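Side-chain contacts in concanavalin A-like lectin protein kinase family protein (Theobroma cacao, PDB 6CTH), which probably phosphorylates other proteins as a receptor-like protein kinase, its kinase domain being held here with a magnesium ion and an inhibitor: residues A[231-236]-A[243-248]; A[235-240]-A[262-267]. All coordinates share one frame; numbering follows the deposited sequence.

Both contacts lie in the helical lobe of the kinase domain and start from helix 229-238. Contact 1 joins it to the loop 243-248, and contact 2 joins it to helix 256-269. Their centres are about 7 Å apart, and they share Glu235 and Ser236. They also touch directly: Val233 CG1 of contact 1 lies 3.7 Å from Val263 CG1 and 3.7 Å from Leu267 CD2 of contact 2. Ile245 CG2 reaches Val263 CG2 at 3.9 Å. The centre of each contact is about 21 Å from the centre of the chain. Neither contributes to the inhibitor pocket or to the magnesium site at Asp141 and Asp159.

Contact 1. Residues A[231-236]-A[243-248]; sequences PWVWES and LDIADR
Ile245 points its longer branch at helix 229-238 and meets Trp232, Val233 and Ser236. From CB the side chain divides. CG1 lies anti to the carbonyl carbon (chi1 -55°) and heads for the helix, while CG2 turns to Val263 of helix 256-269. Along the longer branch, Ile245 CG1 first meets Ser236 CB at 4.1 Å. The terminal CD1 makes most of the contact. It sits 3.3 Å from Ser236 CB, tighter than usual for two carbons. It also lies over a face of the Trp232 indole, 3.9 Å from the centroid of the six-membered ring and 29° off its normal, a CH-pi contact. Trp232 CZ3 is the ring atom closest to this methyl. Both methyls of Val233 border CD1 as well, CG2 at 4.1 Å.

Ser236 OG stands over the same indole face, 3.9 Å above the plane. It donates a 3.0 Å hydrogen bond to Trp232 O, one turn back along the helix. That carbonyl also takes the backbone bond from Ser236 N, and the two donors reach it from opposite faces of its plane. At the ring edge, Trp232 CH2 approaches Asp244 O at 3.7 Å. The Asp244 carboxylate instead forms a salt bridge with Arg241.

The loop after helix 229-238 is thus folded back against that helix. No hydrogen bond crosses between the segments; they meet by apolar and CH-pi contact, and the hydroxyl of the buried Ser236 bonds within its own helix.

Contact 2. Residues A[235-240]-A[262-267]; sequences ESYGNE and LVMVGL
The Tyr237 ring meets two side chains of helix 256-269, Met264 and Leu267, and both come to it obliquely. Tyr237 CG is anti to the backbone N (chi1 159°), which lays the ring against that helix. Leu267 takes the base of the ring and Met264 the outer part. Leu267 CD1 lies 3.8 Å from Tyr237 CB and 4.0 Å from Tyr237 CG, with Tyr237 CD2 only slightly farther off. Met264 CG packs against Tyr237 CE1 at 3.8 Å.

The methionine crosses the tyrosine at about a right angle. Its chain is extended at chi2 and bends at chi3 (88°). The bend brings the end methyl along the ring, so that Met264 CE lies 3.8 Å from Tyr237 OH. The same Met264 CE is 4.0 Å from Tyr237 CE1, the ring carbon that CG also touches. The sulfur adds a Met-aromatic contact: Met264 SD is 5.3 Å from the ring centroid, 61° off its normal.

In the protein kinase fold these two helices correspond to the G and H helices of the C-terminal lobe. Tyr237 lies at the last turn of the first one. That helix ends in a Schellman motif with Glu240, at positive phi, as the C-prime residue. Glu240 N bonds to Tyr237 O at 3.2 Å, and Arg241 N pairs with Ser236 O.

The phenol hydroxyl makes a weak hydrogen bond to Leu296 O in the chain that follows helix 280-287. Leu267 touches Leu296 too, and Ile242 packs on Tyr237. Leu267 also packs on Trp234, on the same helix as Tyr237.

Contact 1. Residues A[231-236]-A[243-248]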
loop_
_atom_site.group_PDB
_atom_site.type_symbol
_atom_site.label_atom_id
_atom_site.label_comp_id
_atom_site.label_asym_id
_atom_site.label_seq_id
_atom_site.Cartn_x
_atom_site.Cartn_y
_atom_site.Cartn_z
ATOM N N PRO A 231 13.243 -0.355 13.582
ATOM C CA PRO A 231 14.129 -0.217 14.782
ATOM C C PRO A 231 14.915 1.079 14.795
ATOM O O PRO A 231 15.078 1.661 15.864
ATOM C CB PRO A 231 15.087 -1.396 14.675
ATOM C CG PRO A 231 14.425 -2.379 13.807
ATOM C CD PRO A 231 13.488 -1.620 12.891
ATOM N N TRP A 232 15.372 1.546 13.641
ATOM C CA TRP A 232 16.093 2.815 13.576
ATOM C C TRP A 232 15.198 3.987 13.899
ATOM O O TRP A 232 15.596 4.885 14.602
ATOM C CB TRP A 232 16.729 2.992 12.194
ATOM C CG TRP A 232 17.375 4.296 11.964
ATOM C CD1 TRP A 232 18.647 4.663 12.336
ATOM C CD2 TRP A 232 16.826 5.416 11.261
ATOM N NE1 TRP A 232 18.913 5.953 11.906
ATOM C CE2 TRP A 232 17.817 6.431 11.242
ATOM C CE3 TRP A 232 15.608 5.660 10.636
ATOM C CZ2 TRP A 232 17.612 7.673 10.623
ATOM C CZ3 TRP A 232 15.399 6.909 10.022
ATOM C CH2 TRP A 232 16.406 7.896 10.028
ATOM N N VAL A 233 13.941 3.979 13.403
ATOM C CA VAL A 233 12.998 5.037 13.780
ATOM C C VAL A 233 12.717 4.996 15.279
ATOM O O VAL A 233 12.715 6.050 15.957
ATOM C CB VAL A 233 11.683 5.012 12.932
ATOM C CG1 VAL A 233 10.728 6.101 13.395
ATOM C CG2 VAL A 233 12.000 5.232 11.466
ATOM N N TRP A 234 12.538 3.799 15.839
ATOM C CA TRP A 234 12.216 3.702 17.256
ATOM C C TRP A 234 13.420 4.218 18.102
ATOM O O TRP A 234 13.229 4.994 19.047
ATOM C CB TRP A 234 11.789 2.271 17.644
ATOM C CG TRP A 234 10.797 2.282 18.713
ATOM C CD1 TRP A 234 10.913 2.919 19.934
ATOM C CD2 TRP A 234 9.522 1.635 18.730
ATOM N NE1 TRP A 234 9.759 2.746 20.665
ATOM C CE2 TRP A 234 8.893 1.968 19.957
ATOM C CE3 TRP A 234 8.839 0.828 17.837
ATOM C CZ2 TRP A 234 7.606 1.492 20.317
ATOM C CZ3 TRP A 234 7.519 0.389 18.187
ATOM C CH2 TRP A 234 6.943 0.717 19.411
ATOM N N GLU A 235 14.628 3.840 17.711
ATOM C CA GLU A 235 15.817 4.294 18.410
ATOM C C GLU A 235 15.923 5.808 18.291
ATOM O O GLU A 235 16.240 6.481 19.252
ATOM C CB GLU A 235 17.065 3.614 17.848
ATOM C CG GLU A 235 18.329 3.814 18.666
ATOM C CD GLU A 235 19.579 3.417 17.903
ATOM O OE1 GLU A 235 20.027 4.193 17.036
ATOM O OE2 GLU A 235 20.112 2.328 18.171
ATOM N N SER A 236 15.638 6.351 17.118
ATOM C CA SER A 236 15.713 7.794 16.938
ATOM C C SER A 236 14.711 8.527 17.817
ATOM O O SER A 236 15.018 9.567 18.377
ATOM C CB SER A 236 15.501 8.186 15.483
ATOM O OG SER A 236 16.565 7.740 14.677
ATOM N N LEU A 243 13.571 14.721 14.291
ATOM C CA LEU A 243 13.909 15.503 13.110
ATOM C C LEU A 243 14.821 14.728 12.170
ATOM O O LEU A 243 14.710 14.856 10.960
ATOM C CB LEU A 243 14.547 16.834 13.489
ATOM C CG LEU A 243 13.653 17.876 14.149
ATOM C CD1 LEU A 243 14.335 19.231 14.101
ATOM C CD2 LEU A 243 12.302 17.945 13.463
ATOM N N ASP A 244 15.750 13.959 12.718
ATOM C CA ASP A 244 16.648 13.130 11.885
ATOM C C ASP A 244 15.936 12.093 10.991
ATOM O O ASP A 244 16.542 11.579 10.043
ATOM C CB ASP A 244 17.648 12.354 12.760
ATOM C CG ASP A 244 18.739 13.230 13.338
ATOM O OD1 ASP A 244 19.588 13.703 12.554
ATOM O OD2 ASP A 244 18.765 13.425 14.577
ATOM N N ILE A 245 14.714 11.737 11.347
ATOM C CA ILE A 245 13.925 10.790 10.578
ATOM C C ILE A 245 13.508 11.277 9.190
ATOM O O ILE A 245 13.447 10.511 8.245
ATOM C CB ILE A 245 12.661 10.387 11.348
ATOM C CG1 ILE A 245 13.036 9.849 12.720
ATOM C CG2 ILE A 245 11.867 9.358 10.567
ATOM C CD1 ILE A 245 13.894 8.613 12.656
ATOM N N ALA A 246 13.207 12.561 9.093
ATOM C CA ALA A 246 12.659 13.153 7.882
ATOM C C ALA A 246 13.525 12.940 6.666
ATOM O O ALA A 246 14.768 12.982 6.745
ATOM C CB ALA A 246 12.407 14.626 8.079
ATOM N N ASP A 247 12.860 12.641 5.559
ATOM C CA ASP A 247 13.504 12.482 4.264
ATOM C C ASP A 247 14.484 13.645 4.022
ATOM O O ASP A 247 14.076 14.819 4.030
ATOM C CB ASP A 247 12.426 12.446 3.169
ATOM C CG ASP A 247 12.958 12.010 1.824
ATOM O OD1 ASP A 247 14.201 12.162 1.541
ATOM O OD2 ASP A 247 12.133 11.495 1.029
ATOM N N ARG A 248 15.762 13.303 3.841
ATOM C CA ARG A 248 16.830 14.271 3.580
ATOM C C ARG A 248 16.463 15.202 2.411
ATOM O O ARG A 248 16.732 16.398 2.489
ATOM C CB ARG A 248 18.195 13.555 3.354
#

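Contact 2. Residues A[235-240]-A[262-267]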
loop_
_atom_site.group_PDB
_atom_site.type_symbol
_atom_site.label_atom_id
_atom_site.label_comp_id
_atom_site.label_asym_id
_atom_site.label_seq_id
_atom_site.Cartn_x
_atom_site.Cartn_y
_atom_site.Cartn_z
ATOM N N GLU A 235 14.628 3.840 17.711
ATOM C CA GLU A 235 15.817 4.294 18.410
ATOM C C GLU A 235 15.923 5.808 18.291
ATOM O O GLU A 235 16.240 6.481 19.252
ATOM C CB GLU A 235 17.065 3.614 17.848
ATOM C CG GLU A 235 18.329 3.814 18.666
ATOM C CD GLU A 235 19.579 3.417 17.903
ATOM O OE1 GLU A 235 20.027 4.193 17.036
ATOM O OE2 GLU A 235 20.112 2.328 18.171
ATOM N N SER A 236 15.638 6.351 17.118
ATOM C CA SER A 236 15.713 7.794 16.938
ATOM C C SER A 236 14.711 8.527 17.817
ATOM O O SER A 236 15.018 9.567 18.377
ATOM C CB SER A 236 15.501 8.186 15.483
ATOM O OG SER A 236 16.565 7.740 14.677
ATOM N N TYR A 237 13.504 7.983 17.920
ATOM C CA TYR A 237 12.467 8.580 18.753
ATOM C C TYR A 237 12.853 8.580 20.229
ATOM O O TYR A 237 12.644 9.556 20.924
ATOM C CB TYR A 237 11.126 7.871 18.552
ATOM C CG TYR A 237 10.146 8.067 19.680
ATOM C CD1 TYR A 237 9.438 9.245 19.815
ATOM C CD2 TYR A 237 9.928 7.069 20.604
ATOM C CE1 TYR A 237 8.547 9.420 20.850
ATOM C CE2 TYR A 237 9.036 7.233 21.637
ATOM C CZ TYR A 237 8.349 8.411 21.756
ATOM O OH TYR A 237 7.463 8.566 22.796
ATOM N N GLY A 238 13.425 7.481 20.692
ATOM C CA GLY A 238 13.839 7.367 22.082
ATOM C C GLY A 238 15.022 8.257 22.451
ATOM O O GLY A 238 15.199 8.537 23.619
ATOM N N ASN A 239 15.812 8.679 21.456
ATOM C CA ASN A 239 16.932 9.632 21.647
ATOM C C ASN A 239 16.519 11.074 21.305
ATOM O O ASN A 239 17.386 11.886 20.984
ATOM C CB ASN A 239 18.113 9.237 20.750
ATOM C CG ASN A 239 18.861 8.032 21.259
ATOM O OD1 ASN A 239 19.050 7.872 22.461
ATOM N ND2 ASN A 239 19.312 7.199 20.355
ATOM N N GLU A 240 15.212 11.377 21.350
ATOM C CA GLU A 240 14.629 12.688 20.943
ATOM C C GLU A 240 15.216 13.278 19.649
ATOM O O GLU A 240 15.481 14.473 19.567
ATOM C CB GLU A 240 14.676 13.712 22.102
ATOM C CG GLU A 240 13.821 13.363 23.318
ATOM C CD GLU A 240 14.510 12.434 24.322
ATOM O OE1 GLU A 240 15.661 11.998 24.049
ATOM O OE2 GLU A 240 13.910 12.137 25.384
ATOM N N LEU A 262 3.268 11.951 12.608
ATOM C CA LEU A 262 3.416 10.838 11.658
ATOM C C LEU A 262 4.334 9.775 12.189
ATOM O O LEU A 262 4.009 8.603 12.121
ATOM C CB LEU A 262 3.869 11.326 10.279
ATOM C CG LEU A 262 3.939 10.261 9.168
ATOM C CD1 LEU A 262 2.619 9.540 8.989
ATOM C CD2 LEU A 262 4.331 10.883 7.838
ATOM N N VAL A 263 5.486 10.171 12.741
ATOM C CA VAL A 263 6.419 9.194 13.281
ATOM C C VAL A 263 5.840 8.451 14.462
ATOM O O VAL A 263 5.963 7.248 14.534
ATOM C CB VAL A 263 7.776 9.864 13.661
ATOM C CG1 VAL A 263 8.646 8.935 14.481
ATOM C CG2 VAL A 263 8.523 10.270 12.403
ATOM N N MET A 264 5.232 9.159 15.415
ATOM C CA MET A 264 4.698 8.475 16.581
ATOM C C MET A 264 3.515 7.558 16.232
ATOM O O MET A 264 3.384 6.467 16.790
ATOM C CB MET A 264 4.383 9.462 17.744
ATOM C CG MET A 264 5.655 9.973 18.479
ATOM S SD MET A 264 5.070 11.334 19.499
ATOM C CE MET A 264 4.622 10.385 20.949
ATOM N N VAL A 265 2.657 7.989 15.314
ATOM C CA VAL A 265 1.580 7.131 14.787
ATOM C C VAL A 265 2.190 5.903 14.110
ATOM O O VAL A 265 1.749 4.793 14.344
ATOM C CB VAL A 265 0.690 7.931 13.811
ATOM C CG1 VAL A 265 -0.118 7.031 12.892
ATOM C CG2 VAL A 265 -0.189 8.898 14.607
ATOM N N GLY A 266 3.210 6.103 13.298
ATOM C CA GLY A 266 3.858 4.965 12.650
ATOM C C GLY A 266 4.385 3.912 13.612
ATOM O O GLY A 266 4.186 2.713 13.427
ATOM N N LEU A 267 5.083 4.361 14.662
ATOM C CA LEU A 267 5.622 3.410 15.652
ATOM C C LEU A 267 4.519 2.702 16.423
ATOM O O LEU A 267 4.601 1.528 16.707
ATOM C CB LEU A 267 6.592 4.163 16.604
ATOM C CG LEU A 267 7.830 4.793 15.960
ATOM C CD1 LEU A 267 8.537 5.646 16.992
ATOM C CD2 LEU A 267 8.716 3.691 15.406
#